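2,3-dihydroxybenzoate-AMP ligase (PDB 5KEI) belongs to the AMP-binding (ANL) enzyme family, with a large N-terminal part joined to a smaller C-terminal domain. Local coordinates at residues 120-129 with 206-214. Sequence-based numbering, arbitrary orientation.
Sequences AVPVMCLPGH and APALLLVSG
With Val121 CG1 set opposite the backbone N (chi1 176°), that methyl lies beside the carbonyl carbon and lands 3.6 Å from Leu209 CA. Val212, turned the same way, sends CG1 against the His129 ring, 3.4 Å from CE1, and CG2 against Met124 O. Between these outer contacts the backbones are stitched together by two nearly straight hydrogen bonds: Leu210 N gives its hydrogen to Pro122 O at 2.7 Å, and Leu210 O receives one from Met124 N at 2.9 Å. Leu210 thus uses both its N-H and its C=O on the residues flanking Val123, the pattern of a parallel pair, and Val123 CA adds a CH...O contact to the same Leu210 O. The pair is interior to a mixed sheet of the AMP-binding region: strand 97-101 flanks 121-124, and strand 222-226 runs antiparallel beyond 207-212, where Ala208 and Leu209 form a classic bulge opposite Arg225. On one face Val123 CG2 packs 3.8 Å from Leu210 CD1; on the other, Met124 CG approaches Leu211 CD2, and Phe108 of helix 107-117 touches the methionine. Where the strands part, water takes over: one molecule donates to both Ala120 O and Ala208 O, and a second donates to Met124 O while accepting a weak, 3.4 Å bond from Val212 N.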
ATOM      1  N   ALA A 120     -13.087   1.354 -14.329  1.00 34.55           N
ATOM      2  CA  ALA A 120     -12.097   0.302 -14.125  1.00 31.91           C
ATOM      3  C   ALA A 120     -11.474   0.450 -12.740  1.00 33.43           C
ATOM      4  O   ALA A 120     -11.512   1.525 -12.118  1.00 33.09           O
ATOM      5  CB  ALA A 120     -11.043   0.343 -15.201  1.00 34.02           C
ATOM      6  N   VAL A 121     -10.940  -0.647 -12.237  1.00 31.32           N
ATOM      7  CA  VAL A 121     -10.359  -0.659 -10.911  1.00 30.63           C
ATOM      8  C   VAL A 121      -8.874  -0.877 -11.087  1.00 28.77           C
ATOM      9  O   VAL A 121      -8.442  -2.006 -11.281  1.00 28.41           O
ATOM     10  CB  VAL A 121     -10.985  -1.750 -10.025  1.00 33.22           C
ATOM     11  CG1 VAL A 121     -10.278  -1.816  -8.665  1.00 25.84           C
ATOM     12  CG2 VAL A 121     -12.495  -1.493  -9.863  1.00 27.14           C
ATOM     13  N   PRO A 122      -8.090   0.220 -11.069  1.00 30.23           N
ATOM     14  CA  PRO A 122      -6.646   0.115 -11.293  1.00 31.37           C
ATOM     15  C   PRO A 122      -5.919  -0.585 -10.140  1.00 26.98           C
ATOM     16  O   PRO A 122      -6.331  -0.498  -8.979  1.00 27.47           O
ATOM     17  CB  PRO A 122      -6.206   1.576 -11.430  1.00 31.20           C
ATOM     18  CG  PRO A 122      -7.236   2.345 -10.679  1.00 31.38           C
ATOM     19  CD  PRO A 122      -8.517   1.624 -10.921  1.00 28.22           C
ATOM     20  N   VAL A 123      -4.889  -1.335 -10.504  1.00 25.12           N
ATOM     21  CA  VAL A 123      -3.974  -1.974  -9.577  1.00 28.75           C
ATOM     22  C   VAL A 123      -2.673  -1.174  -9.600  1.00 31.36           C
ATOM     23  O   VAL A 123      -1.986  -1.097 -10.622  1.00 29.95           O
ATOM     24  CB  VAL A 123      -3.716  -3.438  -9.964  1.00 30.07           C
ATOM     25  CG1 VAL A 123      -2.682  -4.061  -9.055  1.00 26.35           C
ATOM     26  CG2 VAL A 123      -5.024  -4.228  -9.918  1.00 30.58           C
ATOM     27  N   MET A 124      -2.350  -0.542  -8.482  1.00 33.72           N
ATOM     28  CA  MET A 124      -1.232   0.393  -8.467  1.00 27.21           C
ATOM     29  C   MET A 124       0.108  -0.309  -8.232  1.00 31.46           C
ATOM     30  O   MET A 124       0.584  -0.419  -7.094  1.00 31.86           O
ATOM     31  CB  MET A 124      -1.477   1.461  -7.410  1.00 28.42           C
ATOM     32  CG  MET A 124      -2.875   2.047  -7.480  1.00 32.04           C
ATOM     33  SD  MET A 124      -3.247   2.735  -9.108  1.00 37.84           S
ATOM     34  CE  MET A 124      -2.263   4.232  -9.092  1.00 28.22           C
ATOM     35  N   CYS A 125       0.714  -0.771  -9.321  1.00 31.27           N
ATOM     36  CA  CYS A 125       2.023  -1.427  -9.255  1.00 32.43           C
ATOM     37  C   CYS A 125       3.150  -0.410  -9.116  1.00 34.82           C
ATOM     38  O   CYS A 125       3.064   0.705  -9.635  1.00 34.51           O
ATOM     39  CB  CYS A 125       2.256  -2.287 -10.493  1.00 32.80           C
ATOM     40  SG  CYS A 125       0.870  -3.382 -10.865  1.00 33.21           S
ATOM     41  N   LEU A 126       4.187  -0.810  -8.384  1.00 32.95           N
ATOM     42  CA  LEU A 126       5.391  -0.016  -8.172  1.00 34.28           C
ATOM     43  C   LEU A 126       6.451  -0.355  -9.223  1.00 37.39           C
ATOM     44  O   LEU A 126       6.432  -1.447  -9.792  1.00 33.55           O
ATOM     45  CB  LEU A 126       5.927  -0.264  -6.766  1.00 31.30           C
ATOM     46  CG  LEU A 126       4.806  -0.034  -5.763  1.00 33.55           C
ATOM     47  CD1 LEU A 126       5.249  -0.385  -4.359  1.00 32.01           C
ATOM     48  CD2 LEU A 126       4.297   1.414  -5.862  1.00 31.45           C
ATOM     49  N   PRO A 127       7.375   0.583  -9.497  1.00 38.06           N
ATOM     50  CA  PRO A 127       8.343   0.392 -10.594  1.00 39.41           C
ATOM     51  C   PRO A 127       9.322  -0.772 -10.376  1.00 37.14           C
ATOM     52  O   PRO A 127       9.903  -1.253 -11.347  1.00 38.38           O
ATOM     53  CB  PRO A 127       9.094   1.732 -10.640  1.00 36.28           C
ATOM     54  CG  PRO A 127       8.901   2.328  -9.280  1.00 38.46           C
ATOM     55  CD  PRO A 127       7.523   1.899  -8.854  1.00 35.10           C
ATOM     56  N   GLY A 128       9.481  -1.217  -9.133  1.00 32.72           N
ATOM     57  CA  GLY A 128      10.393  -2.291  -8.810  1.00 31.84           C
ATOM     58  C   GLY A 128       9.793  -3.674  -8.952  1.00 34.35           C
ATOM     59  O   GLY A 128      10.471  -4.679  -8.712  1.00 36.76           O
ATOM     60  N   HIS A 129       8.521  -3.725  -9.333  1.00 34.04           N
ATOM     61  CA  HIS A 129       7.844  -4.990  -9.617  1.00 35.43           C
ATOM     62  C   HIS A 129       8.275  -5.535 -10.972  1.00 36.66           C
ATOM     63  O   HIS A 129       8.345  -4.780 -11.948  1.00 37.39           O
ATOM     64  CB  HIS A 129       6.318  -4.815  -9.601  1.00 39.45           C
ATOM     65  CG  HIS A 129       5.744  -4.583  -8.237  1.00 39.25           C
ATOM     66  ND1 HIS A 129       4.633  -3.788  -8.025  1.00 34.22           N
ATOM     67  CD2 HIS A 129       6.114  -5.045  -7.017  1.00 33.62           C
ATOM     68  CE1 HIS A 129       4.352  -3.770  -6.734  1.00 35.35           C
ATOM     69  NE2 HIS A 129       5.236  -4.521  -6.098  1.00 34.95           N
ATOM     70  N   ALA A 206     -17.706   0.124  -2.443  1.00 29.09           N
ATOM     71  CA  ALA A 206     -16.991  -0.943  -3.147  1.00 31.45           C
ATOM     72  C   ALA A 206     -15.598  -0.435  -3.523  1.00 32.59           C
ATOM     73  O   ALA A 206     -15.380   0.783  -3.500  1.00 30.66           O
ATOM     74  CB  ALA A 206     -17.770  -1.379  -4.408  1.00 28.72           C
ATOM     75  N   PRO A 207     -14.658  -1.351  -3.873  1.00 32.68           N
ATOM     76  CA  PRO A 207     -13.294  -0.963  -4.254  1.00 31.49           C
ATOM     77  C   PRO A 207     -13.224   0.056  -5.383  1.00 28.02           C
ATOM     78  O   PRO A 207     -13.867  -0.124  -6.397  1.00 30.81           O
ATOM     79  CB  PRO A 207     -12.671  -2.292  -4.708  1.00 28.98           C
ATOM     80  CG  PRO A 207     -13.352  -3.303  -3.889  1.00 24.52           C
ATOM     81  CD  PRO A 207     -14.770  -2.822  -3.743  1.00 31.81           C
ATOM     82  N   ALA A 208     -12.438   1.112  -5.193  1.00 29.15           N
ATOM     83  CA  ALA A 208     -12.175   2.064  -6.247  1.00 26.20           C
ATOM     84  C   ALA A 208     -10.909   1.653  -6.972  1.00 32.76           C
ATOM     85  O   ALA A 208     -10.849   1.722  -8.201  1.00 31.95           O
ATOM     86  CB  ALA A 208     -12.027   3.468  -5.686  1.00 26.29           C
ATOM     87  N   LEU A 209      -9.892   1.246  -6.202  1.00 26.65           N
ATOM     88  CA  LEU A 209      -8.630   0.770  -6.775  1.00 26.76           C
ATOM     89  C   LEU A 209      -8.002  -0.296  -5.878  1.00 26.79           C
ATOM     90  O   LEU A 209      -8.446  -0.487  -4.747  1.00 27.52           O
ATOM     91  CB  LEU A 209      -7.642   1.935  -6.986  1.00 30.21           C
ATOM     92  CG  LEU A 209      -7.368   2.937  -5.850  1.00 29.64           C
ATOM     93  CD1 LEU A 209      -6.601   2.314  -4.695  1.00 29.63           C
ATOM     94  CD2 LEU A 209      -6.594   4.137  -6.365  1.00 32.93           C
ATOM     95  N   LEU A 210      -6.973  -0.986  -6.371  1.00 25.28           N
ATOM     96  CA  LEU A 210      -6.219  -1.912  -5.512  1.00 27.70           C
ATOM     97  C   LEU A 210      -4.785  -1.393  -5.309  1.00 29.71           C
ATOM     98  O   LEU A 210      -4.065  -1.082  -6.269  1.00 32.98           O
ATOM     99  CB  LEU A 210      -6.200  -3.332  -6.096  1.00 22.54           C
ATOM    100  CG  LEU A 210      -7.572  -3.920  -6.499  1.00 31.91           C
ATOM    101  CD1 LEU A 210      -7.452  -5.266  -7.209  1.00 31.19           C
ATOM    102  CD2 LEU A 210      -8.521  -4.048  -5.311  1.00 33.77           C
ATOM    103  N   LEU A 211      -4.375  -1.269  -4.058  1.00 29.13           N
ATOM    104  CA  LEU A 211      -2.973  -0.958  -3.771  1.00 27.15           C
ATOM    105  C   LEU A 211      -2.202  -2.257  -3.607  1.00 26.58           C
ATOM    106  O   LEU A 211      -2.788  -3.321  -3.403  1.00 23.66           O
ATOM    107  CB  LEU A 211      -2.835  -0.095  -2.516  1.00 23.53           C
ATOM    108  CG  LEU A 211      -3.553   1.258  -2.487  1.00 24.92           C
ATOM    109  CD1 LEU A 211      -3.566   1.801  -1.077  1.00 28.79           C
ATOM    110  CD2 LEU A 211      -2.859   2.257  -3.402  1.00 27.53           C
ATOM    111  N   VAL A 212      -0.887  -2.157  -3.720  1.00 29.37           N
ATOM    112  CA  VAL A 212       0.013  -3.268  -3.461  1.00 30.85           C
ATOM    113  C   VAL A 212       0.569  -3.180  -2.034  1.00 32.85           C
ATOM    114  O   VAL A 212       0.873  -2.103  -1.537  1.00 34.65           O
ATOM    115  CB  VAL A 212       1.163  -3.295  -4.492  1.00 30.23           C
ATOM    116  CG1 VAL A 212       2.172  -4.366  -4.140  1.00 39.50           C
ATOM    117  CG2 VAL A 212       0.599  -3.552  -5.885  1.00 28.25           C
ATOM    118  N   SER A 213       0.665  -4.329  -1.385  1.00 33.69           N
ATOM    119  CA  SER A 213       1.177  -4.447  -0.033  1.00 37.40           C
ATOM    120  C   SER A 213       2.701  -4.578  -0.018  1.00 46.89           C
ATOM    121  O   SER A 213       3.264  -5.431  -0.709  1.00 46.17           O
ATOM    122  CB  SER A 213       0.540  -5.663   0.632  1.00 39.02           C
ATOM    123  OG  SER A 213       1.013  -5.821   1.950  1.00 48.49           O
ATOM    124  N   GLY A 214       3.377  -3.751   0.772  1.00 55.11           N
ATOM    125  CA  GLY A 214       4.831  -3.814   0.851  1.00 54.70           C
ATOM    126  C   GLY A 214       5.323  -4.896   1.797  1.00 66.82           C
ATOM    127  O   GLY A 214       5.992  -4.596   2.790  1.00 73.57           O
TER
HETATM  128  O   HOH W   1     -13.167   1.955  -9.732  1.00 34.27           O
HETATM  129  O   HOH W   2       0.248   0.910  -4.524  1.00 26.37           O